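PDB 4WT7: ABC transporter substrate binding protein (Ribose) from Agrobacterium vitis S4, which probably captures sugars or sugar alcohols for uptake by an ABC transporter, and binds D-allitol. Local coordinates for residues Lys33-Ser38 against Leu288-Lys293; Glu64-Asp69 against Gln82-Gln87; Leu143-Asp148 against Ile219-Ser224; Ala204-Ile209 against Thr234-Ala239. All coordinates share one frame; numbering follows the deposited sequence.

Contact 1: Lys33-Ser38 against Leu288-Lys293; sequences KRIGIS and LLLSGK
Two first torsions bring K33 and L290 together: K33 has CG opposite its carbonyl carbon (chi1 -52°), and L290 places CG in the same way (chi1 -58°). A second bend, at chi2 of K33, then lays the lysine's aliphatic part alongside the leucine, and the two side chains run past each other in opposite directions. The evidence is a single methyl serving two carbons: L290 CD1 lies 4.1 Å from K33 CG and is equally close to K33 CD. The same methyl is 4.4 Å from CD1 of I35, a looser apolar approach. Contact is therefore made by the methylene section of the lysine, with the ammonium group beyond it, and the buried surface is small, 100 Å² over both sides. I35 also packs on V58 of helix 45-60, while the backbone of K33 and I35 is hydrogen-bonded to E64 in the neighbouring strand. L290 closes helix 275-290. L288 O accepts K293 N at 3.1 Å and S291 OG at 2.9 Å, the two donors coming from opposite faces of its carbonyl plane. G292 N bonds back to L289 O at 2.9 Å, and G292 adopts a positive phi of 115°. The K293 N to L288 O and G292 N to L289 O bonds, with that phi, make a Schellman motif, here ending a helix beside the first strand of a periplasmic binding protein sheet.

Contact 2: Glu64-Asp69 against Gln82-Gln87; sequences EPLAVD and QTLIAQ
The flat group that L84 meets is the carbonyl of L66: the leucine's CD2 methyl stands obliquely above that carbonyl plane, 3.8 Å from L66 O. This oxygen is also used within the sheet, where I37 N probably hydrogen-bonds to it. Q87 does not apply its flat amide to L66; it offers CG, 4.1 Å from L66 CD2, with the two side chains crossing at about a right angle. The same L84 CD2 also packs on the stem of L66, 3.9 Å from its CB. L84's other branch serves V68: CD1 comes within 3.7 Å of V68 CG2, the pair meeting tip to tip. In V68, chi1 of -75° puts CG2 between the backbone N and the carbonyl carbon, and it is this branch that meets the leucine. L84 thus spans two strand residues that point to the same side, one with each methyl. Strand 64-69 and helix 74-87 form the first half of a beta-alpha-beta crossover that leads on to strand 91-95, so the helix returns against the strand it has just left. The measured segments bear this out, running at 163° with axes 10.3 Å apart. A67 points away from this helix, and its methyl packs instead on Y51 and I55 of helix 45-60. At the other end of the contact R34, from the adjacent strand, touches L66 with its side chain and probably hydrogen-bonds through NH1 to Q87 O.

Contact 3: Leu143-Asp148 against Ile219-Ser224; sequences LQLVSD and IKAIWS
The carboxylate of D148 is held at both oxygens: Q144 NE2 donates to OD1, while Y248 OH hydrogen-bonds to OD2. The arrangement belongs to the alpha/beta fold of a periplasmic binding protein, with helix 134-148 packed on strand 221-224 within a six-stranded sheet. L145, between Q144 and D148 in sequence, carries the contact with A221 and W223. The bond from Q144 NE2 to D148 OD1 is 3.2 Å long and nearly straight, with an N-H...acceptor angle of 166°. It lies in the plane of the glutamine amide but reaches the oxygen from above the carboxylate plane. Y248, on the neighbouring strand 246-249, also touches L145 and A221 with its side chain. N307 ND2 hydrogen-bonds to Q144 OE1. Across the contact itself the packing is apolar and buried. L145 swings CG opposite the backbone N (chi1 -177°), which directs its branch end to the strand. There CD1 lies 3.9 Å from A221 CB, and CG is only slightly farther from the same carbon. W223 packs elsewhere on Y171 and L174 of helix 165-178, and its side chain lies about 9 Å from the bound D-allitol. L145 CD1 comes up at the edge of the indole, near its plane, and lies 4.2 Å from W223 CB.

Contact 4: Ala204-Ile209 against Thr234-Ala239; sequences AQVTAI and TQALAA
V206 and T207 close on one small residue, A236, whose methyl is the centre of the contact. V206 CG1 lies 3.8 Å from A236 CB, and V206 CB is about as near to that carbon. T207 brings OG1 to 3.7 Å from the same A236 CB, a polar atom resting against a methyl. The setting is a pair of helices on one face of an alpha/beta sheet: helix 198-212 precedes strand 221-224 and helix 227-240 follows it. The two segments run in broadly the same sense, with a signed crossing angle of -42° and a closest axis approach of 8.5 Å. The small side chain of A236 is consistent with the close approach of the backbones: T207 CA and A236 CA are 5.7 Å apart. L237 points away at its CB, but its CD2 branch returns to 4.4 Å from V206 CG1. In V206 chi1 of 174° sets CG1 opposite the backbone N, and this is the methyl shared by A236 and L237. Beneath them V206 packs on F158 and I222 of the sheet, and L237 on I222 and on I245 in the loop before strand 246-249. On the outer side, the side chain of F203, one turn before T207, touches A236, Q235 and A239. T207 turns OG1 beside its own backbone N (chi1 -63°), and there the hydroxyl hydrogen-bonds to F203 O while its oxygen faces the A236 methyl.

In the fold
The contacts fall into two pairs on opposite sides of the chain's centre. Contacts 1 and 2, with centres 13 Å apart, share the parallel sheet in which strands 34-39 and 64-69 are neighbours. Contacts 3 and 4, 16 Å apart, meet around strand 221-224 of the other sheet, which lies between helices 198-212 and 227-240 along the chain. Between the pairs the centres are 40 to 45 Å apart, and nothing touches. Along the chain contact 1 encloses the other three: contact 2 closes first, then contacts 3 and 4 interleave. This matches a two-lobed periplasmic binding protein in which the chain returns to its first lobe, with D-allitol held between the lobes.

Contact 1: Lys33-Ser38 against Leu288-Lys293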
loop_
_atom_site.group_PDB
_atom_site.type_symbol
_atom_site.label_atom_id
_atom_site.label_comp_id
_atom_site.label_asym_id
_atom_site.label_seq_id
_atom_site.Cartn_x
_atom_site.Cartn_y
_atom_site.Cartn_z
ATOM N N LYS A 33 26.099 13.775 2.224
ATOM C CA LYS A 33 25.146 13.286 3.227
ATOM C C LYS A 33 25.023 11.779 3.151
ATOM O O LYS A 33 25.185 11.171 2.090
ATOM C CB LYS A 33 23.743 13.883 3.016
ATOM C CG LYS A 33 23.724 15.385 2.917
ATOM C CD LYS A 33 24.190 16.048 4.228
ATOM C CE LYS A 33 24.246 17.558 4.079
ATOM N NZ LYS A 33 24.533 18.161 5.398
ATOM N N ARG A 34 24.729 11.173 4.285
ATOM C CA ARG A 34 24.406 9.747 4.324
ATOM C C ARG A 34 22.928 9.617 4.681
ATOM O O ARG A 34 22.473 10.174 5.697
ATOM C CB ARG A 34 25.286 9.038 5.362
ATOM C CG ARG A 34 26.718 8.789 4.887
ATOM C CD ARG A 34 27.751 8.699 6.015
ATOM N NE ARG A 34 27.358 7.787 7.104
ATOM C CZ ARG A 34 26.890 8.168 8.299
ATOM N NH1 ARG A 34 26.565 7.256 9.200
ATOM N NH2 ARG A 34 26.759 9.441 8.623
ATOM N N ILE A 35 22.176 8.889 3.852
ATOM C CA ILE A 35 20.744 8.704 4.080
ATOM C C ILE A 35 20.397 7.233 4.339
ATOM O O ILE A 35 20.643 6.377 3.477
ATOM C CB ILE A 35 19.904 9.211 2.857
ATOM C CG1 ILE A 35 20.275 10.650 2.498
ATOM C CG2 ILE A 35 18.412 9.082 3.146
ATOM C CD1 ILE A 35 20.398 11.594 3.672
ATOM N N GLY A 36 19.860 6.947 5.526
ATOM C CA GLY A 36 19.409 5.615 5.888
ATOM C C GLY A 36 18.102 5.338 5.159
ATOM O O GLY A 36 17.177 6.140 5.238
ATOM N N ILE A 37 18.013 4.213 4.450
ATOM C CA ILE A 37 16.756 3.868 3.782
ATOM C C ILE A 37 16.304 2.503 4.226
ATOM O O ILE A 37 16.926 1.517 3.872
ATOM C CB ILE A 37 16.935 3.844 2.247
ATOM C CG1 ILE A 37 17.326 5.227 1.733
ATOM C CG2 ILE A 37 15.642 3.383 1.525
ATOM C CD1 ILE A 37 17.811 5.175 0.343
ATOM N N SER A 38 15.226 2.447 4.995
ATOM C CA SER A 38 14.745 1.207 5.624
ATOM C C SER A 38 13.346 0.854 5.144
ATOM O O SER A 38 12.437 1.667 5.257
ATOM C CB SER A 38 14.708 1.359 7.155
ATOM O OG SER A 38 14.105 0.239 7.811
ATOM N N LEU A 288 15.247 18.887 0.688
ATOM C CA LEU A 288 14.588 20.109 1.171
ATOM C C LEU A 288 14.749 20.320 2.695
ATOM O O LEU A 288 15.115 21.412 3.144
ATOM C CB LEU A 288 13.098 20.101 0.833
ATOM C CG LEU A 288 12.712 20.283 -0.633
ATOM C CD1 LEU A 288 11.206 20.011 -0.813
ATOM C CD2 LEU A 288 13.084 21.709 -1.070
ATOM N N LEU A 289 14.464 19.299 3.493
ATOM C CA LEU A 289 14.662 19.429 4.939
ATOM C C LEU A 289 16.101 19.796 5.304
ATOM O O LEU A 289 16.339 20.725 6.076
ATOM C CB LEU A 289 14.263 18.162 5.671
ATOM C CG LEU A 289 14.529 18.258 7.175
ATOM C CD1 LEU A 289 13.526 19.173 7.830
ATOM C CD2 LEU A 289 14.494 16.917 7.815
ATOM N N LEU A 290 17.074 19.074 4.771
ATOM C CA LEU A 290 18.454 19.341 5.163
ATOM C C LEU A 290 18.931 20.715 4.663
ATOM O O LEU A 290 19.812 21.311 5.260
ATOM C CB LEU A 290 19.400 18.230 4.703
ATOM C CG LEU A 290 19.059 16.832 5.229
ATOM C CD1 LEU A 290 20.088 15.804 4.756
ATOM C CD2 LEU A 290 18.935 16.821 6.729
ATOM N N SER A 291 18.348 21.216 3.579
ATOM C CA SER A 291 18.698 22.554 3.112
ATOM C C SER A 291 18.082 23.662 3.982
ATOM O O SER A 291 18.334 24.834 3.726
ATOM C CB SER A 291 18.270 22.767 1.671
ATOM O OG SER A 291 16.907 23.125 1.627
ATOM N N GLY A 292 17.259 23.296 4.971
ATOM C CA GLY A 292 16.704 24.266 5.926
ATOM C C GLY A 292 15.185 24.455 5.894
ATOM O O GLY A 292 14.587 25.084 6.784
ATOM N N LYS A 293 14.528 23.928 4.871
ATOM C CA LYS A 293 13.087 24.182 4.728
ATOM C C LYS A 293 12.297 23.320 5.689
ATOM O O LYS A 293 12.745 22.250 6.080
ATOM C CB LYS A 293 12.631 23.917 3.294
ATOM C CG LYS A 293 13.470 24.614 2.253
ATOM C CD LYS A 293 13.278 26.133 2.307
ATOM C CE LYS A 293 14.200 26.858 1.341
ATOM N NZ LYS A 293 15.272 27.595 2.074
#

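Contact 2: Glu64-Asp69 against Gln82-Gln87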
loop_
_atom_site.group_PDB
_atom_site.type_symbol
_atom_site.label_atom_id
_atom_site.label_comp_id
_atom_site.label_asym_id
_atom_site.label_seq_id
_atom_site.Cartn_x
_atom_site.Cartn_y
_atom_site.Cartn_z
ATOM N N GLU A 64 24.850 9.319 -0.158
ATOM C CA GLU A 64 25.237 7.927 0.011
ATOM C C GLU A 64 24.149 7.197 0.777
ATOM O O GLU A 64 23.899 7.487 1.970
ATOM C CB GLU A 64 26.592 7.833 0.724
ATOM C CG GLU A 64 27.044 6.405 1.122
ATOM C CD GLU A 64 28.365 6.422 1.892
ATOM O OE1 GLU A 64 29.357 6.988 1.338
ATOM O OE2 GLU A 64 28.399 5.928 3.049
ATOM N N PRO A 65 23.454 6.275 0.092
ATOM C CA PRO A 65 22.374 5.552 0.775
ATOM C C PRO A 65 22.880 4.402 1.631
ATOM O O PRO A 65 23.817 3.695 1.268
ATOM C CB PRO A 65 21.519 5.006 -0.371
ATOM C CG PRO A 65 22.419 4.946 -1.550
ATOM C CD PRO A 65 23.459 6.040 -1.364
ATOM N N LEU A 66 22.255 4.222 2.787
ATOM C CA LEU A 66 22.487 3.052 3.604
ATOM C C LEU A 66 21.169 2.314 3.594
ATOM O O LEU A 66 20.273 2.612 4.388
ATOM C CB LEU A 66 22.846 3.432 5.052
ATOM C CG LEU A 66 24.205 4.057 5.349
ATOM C CD1 LEU A 66 24.290 5.540 5.006
ATOM C CD2 LEU A 66 24.556 3.810 6.826
ATOM N N ALA A 67 21.047 1.356 2.682
ATOM C CA ALA A 67 19.748 0.769 2.382
ATOM C C ALA A 67 19.621 -0.637 2.965
ATOM O O ALA A 67 20.443 -1.509 2.688
ATOM C CB ALA A 67 19.487 0.760 0.894
ATOM N N VAL A 68 18.575 -0.806 3.753
ATOM C CA VAL A 68 18.344 -1.996 4.542
ATOM C C VAL A 68 16.889 -2.454 4.295
ATOM O O VAL A 68 15.921 -1.654 4.314
ATOM C CB VAL A 68 18.662 -1.760 6.062
ATOM C CG1 VAL A 68 20.135 -1.725 6.305
ATOM C CG2 VAL A 68 18.008 -0.478 6.585
ATOM N N ASP A 69 16.776 -3.734 3.933
ATOM C CA ASP A 69 15.529 -4.422 3.693
ATOM C C ASP A 69 15.207 -5.437 4.806
ATOM O O ASP A 69 15.977 -6.350 5.074
ATOM C CB ASP A 69 15.688 -5.152 2.365
ATOM C CG ASP A 69 14.418 -5.904 1.908
ATOM O OD1 ASP A 69 13.401 -5.941 2.636
ATOM O OD2 ASP A 69 14.463 -6.484 0.807
ATOM N N GLN A 82 17.837 -0.004 14.474
ATOM C CA GLN A 82 18.771 0.246 15.559
ATOM C C GLN A 82 20.148 0.488 15.007
ATOM O O GLN A 82 20.839 1.407 15.415
ATOM C CB GLN A 82 18.791 -0.925 16.531
ATOM C CG GLN A 82 17.610 -0.852 17.431
ATOM C CD GLN A 82 17.318 -2.149 18.173
ATOM O OE1 GLN A 82 17.808 -3.233 17.826
ATOM N NE2 GLN A 82 16.491 -2.035 19.195
ATOM N N THR A 83 20.521 -0.310 14.024
ATOM C CA THR A 83 21.820 -0.157 13.432
ATOM C C THR A 83 21.899 1.182 12.678
ATOM O O THR A 83 22.912 1.852 12.765
ATOM C CB THR A 83 22.153 -1.293 12.449
ATOM O OG1 THR A 83 22.287 -2.536 13.167
ATOM C CG2 THR A 83 23.420 -0.968 11.685
ATOM N N LEU A 84 20.867 1.544 11.916
ATOM C CA LEU A 84 20.875 2.853 11.247
ATOM C C LEU A 84 21.031 3.979 12.278
ATOM O O LEU A 84 21.747 4.959 12.048
ATOM C CB LEU A 84 19.610 3.069 10.448
ATOM C CG LEU A 84 19.486 2.301 9.134
ATOM C CD1 LEU A 84 18.123 2.647 8.477
ATOM C CD2 LEU A 84 20.662 2.596 8.199
ATOM N N ILE A 85 20.373 3.832 13.413
ATOM C CA ILE A 85 20.479 4.846 14.470
ATOM C C ILE A 85 21.909 4.966 14.982
ATOM O O ILE A 85 22.436 6.093 15.127
ATOM C CB ILE A 85 19.504 4.596 15.634
ATOM C CG1 ILE A 85 18.067 4.835 15.147
ATOM C CG2 ILE A 85 19.813 5.584 16.774
ATOM C CD1 ILE A 85 16.982 4.338 16.050
ATOM N N ALA A 86 22.547 3.820 15.221
ATOM C CA ALA A 86 23.934 3.784 15.689
ATOM C C ALA A 86 24.844 4.435 14.651
ATOM O O ALA A 86 25.968 4.863 14.952
ATOM C CB ALA A 86 24.383 2.318 15.924
ATOM N N GLN A 87 24.377 4.447 13.413
ATOM C CA GLN A 87 25.184 5.012 12.346
ATOM C C GLN A 87 25.081 6.529 12.272
ATOM O O GLN A 87 25.892 7.158 11.621
ATOM C CB GLN A 87 24.838 4.383 10.984
ATOM C CG GLN A 87 25.237 2.932 10.781
ATOM C CD GLN A 87 26.559 2.573 11.395
ATOM O OE1 GLN A 87 26.629 1.788 12.337
ATOM N NE2 GLN A 87 27.621 3.127 10.876
#

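Contact 3: Leu143-Asp148 against Ile219-Ser224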
loop_
_atom_site.group_PDB
_atom_site.type_symbol
_atom_site.label_atom_id
_atom_site.label_comp_id
_atom_site.label_asym_id
_atom_site.label_seq_id
_atom_site.Cartn_x
_atom_site.Cartn_y
_atom_site.Cartn_z
ATOM N N LEU A 143 -16.972 3.346 -3.241
ATOM C CA LEU A 143 -18.117 3.816 -4.010
ATOM C C LEU A 143 -18.230 3.026 -5.317
ATOM O O LEU A 143 -19.327 2.713 -5.780
ATOM C CB LEU A 143 -18.029 5.327 -4.267
ATOM C CG LEU A 143 -18.288 6.175 -3.014
ATOM C CD1 LEU A 143 -17.859 7.637 -3.224
ATOM C CD2 LEU A 143 -19.752 6.117 -2.658
ATOM N N GLN A 144 -17.084 2.706 -5.902
ATOM C CA GLN A 144 -17.070 1.902 -7.110
ATOM C C GLN A 144 -17.671 0.536 -6.796
ATOM O O GLN A 144 -18.514 0.025 -7.531
ATOM C CB GLN A 144 -15.651 1.752 -7.647
ATOM C CG GLN A 144 -15.578 0.864 -8.903
ATOM C CD GLN A 144 -15.756 1.671 -10.158
ATOM O OE1 GLN A 144 -14.992 2.594 -10.406
ATOM N NE2 GLN A 144 -16.768 1.347 -10.949
ATOM N N LEU A 145 -17.223 -0.047 -5.694
ATOM C CA LEU A 145 -17.678 -1.359 -5.275
ATOM C C LEU A 145 -19.202 -1.341 -5.123
ATOM O O LEU A 145 -19.902 -2.168 -5.709
ATOM C CB LEU A 145 -16.963 -1.809 -3.980
ATOM C CG LEU A 145 -17.315 -3.234 -3.480
ATOM C CD1 LEU A 145 -16.243 -3.825 -2.583
ATOM C CD2 LEU A 145 -18.612 -3.228 -2.712
ATOM N N VAL A 146 -19.715 -0.378 -4.356
ATOM C CA VAL A 146 -21.146 -0.272 -4.064
ATOM C C VAL A 146 -21.968 -0.089 -5.352
ATOM O O VAL A 146 -22.913 -0.862 -5.637
ATOM C CB VAL A 146 -21.427 0.876 -3.048
ATOM C CG1 VAL A 146 -22.908 1.253 -3.023
ATOM C CG2 VAL A 146 -20.966 0.468 -1.646
ATOM N N SER A 147 -21.615 0.922 -6.133
ATOM C CA SER A 147 -22.241 1.100 -7.451
ATOM C C SER A 147 -22.235 -0.231 -8.240
ATOM O O SER A 147 -23.276 -0.694 -8.698
ATOM C CB SER A 147 -21.566 2.250 -8.212
ATOM O OG SER A 147 -21.900 2.261 -9.593
ATOM N N ASP A 148 -21.083 -0.886 -8.312
ATOM C CA ASP A 148 -20.934 -2.112 -9.083
ATOM C C ASP A 148 -21.886 -3.233 -8.664
ATOM O O ASP A 148 -22.303 -4.062 -9.505
ATOM C CB ASP A 148 -19.513 -2.654 -8.948
ATOM C CG ASP A 148 -18.506 -2.011 -9.913
ATOM O OD1 ASP A 148 -18.845 -1.092 -10.683
ATOM O OD2 ASP A 148 -17.337 -2.438 -9.868
ATOM N N ILE A 219 -22.318 -14.076 -2.455
ATOM C CA ILE A 219 -21.162 -13.171 -2.339
ATOM C C ILE A 219 -21.162 -12.340 -3.617
ATOM O O ILE A 219 -21.424 -12.879 -4.688
ATOM C CB ILE A 219 -19.832 -13.941 -2.257
ATOM C CG1 ILE A 219 -19.831 -14.849 -1.031
ATOM C CG2 ILE A 219 -18.656 -12.972 -2.268
ATOM C CD1 ILE A 219 -18.631 -15.738 -0.900
ATOM N N LYS A 220 -20.896 -11.042 -3.523
ATOM C CA LYS A 220 -20.923 -10.198 -4.715
ATOM C C LYS A 220 -19.582 -9.542 -4.968
ATOM O O LYS A 220 -19.254 -9.213 -6.126
ATOM C CB LYS A 220 -22.022 -9.142 -4.623
ATOM C CG LYS A 220 -23.389 -9.720 -4.333
ATOM C CD LYS A 220 -24.396 -9.564 -5.459
ATOM C CE LYS A 220 -24.688 -8.086 -5.715
ATOM N NZ LYS A 220 -26.140 -7.748 -5.843
ATOM N N ALA A 221 -18.795 -9.357 -3.905
ATOM C CA ALA A 221 -17.495 -8.735 -4.052
ATOM C C ALA A 221 -16.465 -9.247 -3.041
ATOM O O ALA A 221 -16.813 -9.838 -1.993
ATOM C CB ALA A 221 -17.625 -7.236 -3.929
ATOM N N ILE A 222 -15.201 -9.026 -3.382
ATOM C CA ILE A 222 -14.101 -9.284 -2.480
ATOM C C ILE A 222 -13.182 -8.057 -2.513
ATOM O O ILE A 222 -12.687 -7.646 -3.595
ATOM C CB ILE A 222 -13.311 -10.509 -2.892
ATOM C CG1 ILE A 222 -14.253 -11.696 -3.084
ATOM C CG2 ILE A 222 -12.251 -10.829 -1.858
ATOM C CD1 ILE A 222 -13.535 -12.930 -3.419
ATOM N N TRP A 223 -12.977 -7.499 -1.339
ATOM C CA TRP A 223 -12.226 -6.268 -1.158
ATOM C C TRP A 223 -10.918 -6.561 -0.452
ATOM O O TRP A 223 -10.864 -7.397 0.454
ATOM C CB TRP A 223 -13.045 -5.312 -0.296
ATOM C CG TRP A 223 -12.389 -3.960 0.017
ATOM C CD1 TRP A 223 -12.621 -2.781 -0.628
ATOM C CD2 TRP A 223 -11.422 -3.669 1.043
ATOM N NE1 TRP A 223 -11.869 -1.773 -0.070
ATOM C CE2 TRP A 223 -11.116 -2.289 0.950
ATOM C CE3 TRP A 223 -10.780 -4.430 2.026
ATOM C CZ2 TRP A 223 -10.202 -1.656 1.810
ATOM C CZ3 TRP A 223 -9.873 -3.821 2.861
ATOM C CH2 TRP A 223 -9.593 -2.440 2.757
ATOM N N SER A 224 -9.880 -5.837 -0.851
ATOM C CA SER A 224 -8.577 -5.909 -0.218
ATOM C C SER A 224 -7.983 -4.516 -0.235
ATOM O O SER A 224 -8.324 -3.711 -1.098
ATOM C CB SER A 224 -7.690 -6.846 -1.027
ATOM O OG SER A 224 -8.345 -8.092 -1.173
#

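Contact 4: Ala204-Ile209 against Thr234-Ala239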
loop_
_atom_site.group_PDB
_atom_site.type_symbol
_atom_site.label_atom_id
_atom_site.label_comp_id
_atom_site.label_asym_id
_atom_site.label_seq_id
_atom_site.Cartn_x
_atom_site.Cartn_y
_atom_site.Cartn_z
ATOM N N ALA A 204 -6.289 -19.727 -1.555
ATOM C CA ALA A 204 -6.789 -20.787 -0.674
ATOM C C ALA A 204 -7.940 -20.294 0.210
ATOM O O ALA A 204 -8.956 -20.961 0.363
ATOM C CB ALA A 204 -5.627 -21.336 0.203
ATOM N N GLN A 205 -7.787 -19.100 0.785
ATOM C CA GLN A 205 -8.821 -18.537 1.651
ATOM C C GLN A 205 -10.120 -18.262 0.890
ATOM O O GLN A 205 -11.222 -18.605 1.359
ATOM C CB GLN A 205 -8.305 -17.252 2.308
ATOM C CG GLN A 205 -7.218 -17.498 3.339
ATOM C CD GLN A 205 -7.179 -16.376 4.355
ATOM O OE1 GLN A 205 -8.124 -16.204 5.118
ATOM N NE2 GLN A 205 -6.116 -15.591 4.340
ATOM N N VAL A 206 -9.995 -17.660 -0.290
ATOM C CA VAL A 206 -11.158 -17.419 -1.113
ATOM C C VAL A 206 -11.746 -18.758 -1.558
ATOM O O VAL A 206 -12.961 -18.965 -1.471
ATOM C CB VAL A 206 -10.833 -16.533 -2.331
ATOM C CG1 VAL A 206 -12.044 -16.410 -3.260
ATOM C CG2 VAL A 206 -10.397 -15.166 -1.877
ATOM N N THR A 207 -10.907 -19.690 -2.008
ATOM C CA THR A 207 -11.438 -21.005 -2.391
ATOM C C THR A 207 -12.240 -21.614 -1.240
ATOM O O THR A 207 -13.330 -22.158 -1.435
ATOM C CB THR A 207 -10.352 -21.998 -2.763
ATOM O OG1 THR A 207 -9.642 -21.526 -3.902
ATOM C CG2 THR A 207 -10.973 -23.360 -3.120
ATOM N N ALA A 208 -11.718 -21.535 -0.025
ATOM C CA ALA A 208 -12.437 -22.166 1.059
ATOM C C ALA A 208 -13.719 -21.385 1.346
ATOM O O ALA A 208 -14.739 -21.995 1.693
ATOM C CB ALA A 208 -11.571 -22.335 2.313
ATOM N N ILE A 209 -13.710 -20.060 1.174
ATOM C CA ILE A 209 -14.913 -19.294 1.512
ATOM C C ILE A 209 -16.027 -19.466 0.466
ATOM O O ILE A 209 -17.208 -19.451 0.814
ATOM C CB ILE A 209 -14.647 -17.790 1.789
ATOM C CG1 ILE A 209 -15.531 -17.321 2.947
ATOM C CG2 ILE A 209 -14.939 -16.951 0.585
ATOM C CD1 ILE A 209 -15.525 -15.830 3.156
ATOM N N THR A 234 -8.919 -13.203 -7.367
ATOM C CA THR A 234 -9.428 -13.205 -8.731
ATOM C C THR A 234 -9.206 -14.583 -9.359
ATOM O O THR A 234 -10.127 -15.198 -9.916
ATOM C CB THR A 234 -8.734 -12.079 -9.534
ATOM O OG1 THR A 234 -8.999 -10.836 -8.876
ATOM C CG2 THR A 234 -9.238 -12.009 -10.972
ATOM N N GLN A 235 -7.986 -15.083 -9.218
ATOM C CA GLN A 235 -7.676 -16.419 -9.685
ATOM C C GLN A 235 -8.612 -17.461 -9.072
ATOM O O GLN A 235 -9.101 -18.327 -9.801
ATOM C CB GLN A 235 -6.234 -16.775 -9.353
ATOM C CG GLN A 235 -5.219 -15.910 -10.054
ATOM C CD GLN A 235 -3.823 -16.056 -9.461
ATOM O OE1 GLN A 235 -3.628 -16.788 -8.498
ATOM N NE2 GLN A 235 -2.851 -15.355 -10.037
ATOM N N ALA A 236 -8.864 -17.385 -7.755
ATOM C CA ALA A 236 -9.682 -18.412 -7.112
ATOM C C ALA A 236 -11.101 -18.355 -7.679
ATOM O O ALA A 236 -11.728 -19.388 -7.863
ATOM C CB ALA A 236 -9.689 -18.262 -5.560
ATOM N N LEU A 237 -11.593 -17.161 -8.005
ATOM C CA LEU A 237 -12.911 -17.052 -8.623
ATOM C C LEU A 237 -12.966 -17.784 -9.972
ATOM O O LEU A 237 -13.939 -18.509 -10.267
ATOM C CB LEU A 237 -13.317 -15.601 -8.827
ATOM C CG LEU A 237 -13.468 -14.766 -7.550
ATOM C CD1 LEU A 237 -13.723 -13.346 -7.913
ATOM C CD2 LEU A 237 -14.587 -15.312 -6.634
ATOM N N ALA A 238 -11.929 -17.606 -10.786
ATOM C CA ALA A 238 -11.923 -18.228 -12.114
ATOM C C ALA A 238 -11.866 -19.751 -11.965
ATOM O O ALA A 238 -12.672 -20.482 -12.539
ATOM C CB ALA A 238 -10.754 -17.718 -12.944
ATOM N N ALA A 239 -10.916 -20.213 -11.162
ATOM C CA ALA A 239 -10.761 -21.641 -10.862
ATOM C C ALA A 239 -12.065 -22.281 -10.372
ATOM O O ALA A 239 -12.400 -23.400 -10.764
ATOM C CB ALA A 239 -9.626 -21.850 -9.819
#